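Local coordinates for protein SusD homolog (Bacteroides ovatus, PDB 4F53) that probably binds mucin O-glycans at the cell surface as a SusD-like outer-membrane lipoprotein with a TPR-like helical fold, at residues A[75-80]-A[460-465]. Residues are numbered along the deposited sequence; the frame is centred on the assembly and turned at random.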
loop_
_atom_site.group_PDB
_atom_site.type_symbol
_atom_site.label_atom_id
_atom_site.label_comp_id
_atom_site.label_asym_id
_atom_site.label_seq_id
_atom_site.Cartn_x
_atom_site.Cartn_y
_atom_site.Cartn_z
ATOM N N TYR A 75 7.674 7.184 12.083
ATOM C CA TYR A 75 6.540 7.645 11.287
ATOM C C TYR A 75 5.223 7.392 12.054
ATOM O O TYR A 75 4.374 8.272 12.111
ATOM C CB TYR A 75 6.482 6.942 9.918
ATOM C CG TYR A 75 7.739 7.009 9.074
ATOM C CD1 TYR A 75 8.066 8.165 8.365
ATOM C CD2 TYR A 75 8.518 5.875 8.860
ATOM C CE1 TYR A 75 9.186 8.210 7.526
ATOM C CE2 TYR A 75 9.621 5.897 8.000
ATOM C CZ TYR A 75 9.954 7.067 7.337
ATOM O OH TYR A 75 11.057 7.074 6.511
ATOM N N ALA A 76 5.094 6.193 12.670
ATOM C CA ALA A 76 3.920 5.735 13.408
ATOM C C ALA A 76 3.496 6.707 14.499
ATOM O O ALA A 76 2.300 6.927 14.664
ATOM C CB ALA A 76 4.179 4.360 14.014
ATOM N N THR A 77 4.462 7.289 15.239
ATOM C CA THR A 77 4.151 8.219 16.330
ATOM C C THR A 77 4.224 9.692 15.837
ATOM O O THR A 77 4.105 10.609 16.631
ATOM C CB THR A 77 5.038 7.913 17.561
ATOM O OG1 THR A 77 6.414 7.890 17.171
ATOM C CG2 THR A 77 4.670 6.596 18.212
ATOM N N TYR A 78 4.353 9.899 14.523
ATOM C CA TYR A 78 4.312 11.209 13.850
ATOM C C TYR A 78 5.482 12.118 14.191
ATOM O O TYR A 78 5.383 13.326 13.984
ATOM C CB TYR A 78 2.967 11.945 14.115
ATOM C CG TYR A 78 1.746 11.061 13.933
ATOM C CD1 TYR A 78 1.532 10.368 12.743
ATOM C CD2 TYR A 78 0.829 10.881 14.966
ATOM C CE1 TYR A 78 0.421 9.536 12.577
ATOM C CE2 TYR A 78 -0.291 10.058 14.806
ATOM C CZ TYR A 78 -0.515 9.426 13.595
ATOM O OH TYR A 78 -1.649 8.674 13.421
ATOM N N ASN A 79 6.607 11.547 14.617
ATOM C CA ASN A 79 7.809 12.322 14.921
ATOM C C ASN A 79 9.056 11.663 14.267
ATOM O O ASN A 79 10.062 11.479 14.961
ATOM C CB ASN A 79 7.982 12.481 16.470
ATOM C CG ASN A 79 8.171 11.183 17.239
ATOM O OD1 ASN A 79 7.845 10.089 16.772
ATOM N ND2 ASN A 79 8.713 11.274 18.432
ATOM N N PRO A 80 9.066 11.322 12.948
ATOM C CA PRO A 80 10.292 10.725 12.370
ATOM C C PRO A 80 11.416 11.750 12.311
ATOM O O PRO A 80 11.144 12.943 12.294
ATOM C CB PRO A 80 9.848 10.313 10.959
ATOM C CG PRO A 80 8.763 11.292 10.628
ATOM C CD PRO A 80 8.028 11.504 11.909
HETATM N N MSE A 460 -3.197 5.854 17.001
HETATM C CA MSE A 460 -1.851 5.571 17.512
HETATM C C MSE A 460 -1.829 5.696 19.025
HETATM O O MSE A 460 -2.435 6.618 19.546
HETATM C CB MSE A 460 -0.806 6.504 16.865
HETATM C CG MSE A 460 -0.721 6.324 15.363
HETATM SE SE MSE A 460 -0.282 4.526 14.787
HETATM C CE MSE A 460 0.036 4.957 12.865
ATOM N N ALA A 461 -1.176 4.743 19.738
ATOM C CA ALA A 461 -1.104 4.739 21.206
ATOM C C ALA A 461 -0.518 6.066 21.757
ATOM O O ALA A 461 -1.002 6.594 22.756
ATOM C CB ALA A 461 -0.270 3.569 21.686
ATOM N N ALA A 462 0.501 6.597 21.067
ATOM C CA ALA A 462 1.179 7.842 21.367
ATOM C C ALA A 462 1.245 8.717 20.111
ATOM O O ALA A 462 1.836 8.337 19.103
ATOM C CB ALA A 462 2.577 7.570 21.897
ATOM N N ASN A 463 0.611 9.878 20.173
ATOM C CA ASN A 463 0.645 10.864 19.112
ATOM C C ASN A 463 1.704 11.898 19.513
ATOM O O ASN A 463 1.454 12.707 20.398
ATOM C CB ASN A 463 -0.755 11.477 18.916
ATOM C CG ASN A 463 -0.868 12.496 17.820
ATOM O OD1 ASN A 463 0.101 13.155 17.437
ATOM N ND2 ASN A 463 -2.083 12.705 17.346
ATOM N N ALA A 464 2.913 11.804 18.926
ATOM C CA ALA A 464 4.009 12.732 19.221
ATOM C C ALA A 464 4.149 13.813 18.105
ATOM O O ALA A 464 5.239 14.343 17.874
ATOM C CB ALA A 464 5.315 11.965 19.409
ATOM N N SER A 465 3.031 14.165 17.449
ATOM C CA SER A 465 3.010 15.204 16.399
ATOM C C SER A 465 2.955 16.624 16.967
ATOM O O SER A 465 3.093 17.572 16.190
ATOM C CB SER A 465 1.817 15.023 15.481
ATOM O OG SER A 465 0.611 15.270 16.181
HETATM O O HOH W 1 -3.495 8.341 15.312
#
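Met460, a selenomethionine in the crystal, lays its chain against Tyr78 and the carbonyl of Ala76, joining two loops of the SusD-like fold: a type I beta turn from Tyr75 to Tyr78, ahead of helix 82-106, and an irregular segment between helices 442-452 and 482-487. Its CG comes within 3.2 Å of Ala76 O and also touches the phenol end of Tyr78, while CE reaches the methyl of Ala76; the thin methionine chain, bent at chi2, can fold around that oxygen and still meet the phenol. Ala76 O also covers one face of the Tyr78 ring, 3.8 Å above its centre. Tyrosine adds a hydroxyl for a water that lies in the ring plane at its edge, 2.7 Å from Tyr78 OH, and accepts from Met460 N. Ala462 O rests against the methyl CG2 of Thr77 at 3.4 Å, an approach its small side chain does not obstruct, and its backbone bonds to Gly308. Asn463 is the organiser of this segment. With CG anti to the backbone N (chi1 -179°), its amide brings OD1 to the edge of the flat Tyr78 ring near CD2, the two planes 67° apart. The same OD1 accepts from both N and OG of Ser465, each in the carbonyl plane; the bond from N makes an Asx turn, and ND2 is held by Asp471 and Val469, so the amide is fixed at both ends. Ala464 gives the single direct hydrogen bond between the segments, its N to Thr77 O at 2.8 Å, and its small CB allows close approach to that oxygen and to the amide of Asn79, itself steadied by Thr77 OG1 donating to Asn79 OD1. Ser465 packs its CB against Tyr78 CB at 3.6 Å, and its hydroxyl suits a double role: besides donating to Asn463, OG accepts from Val469 N.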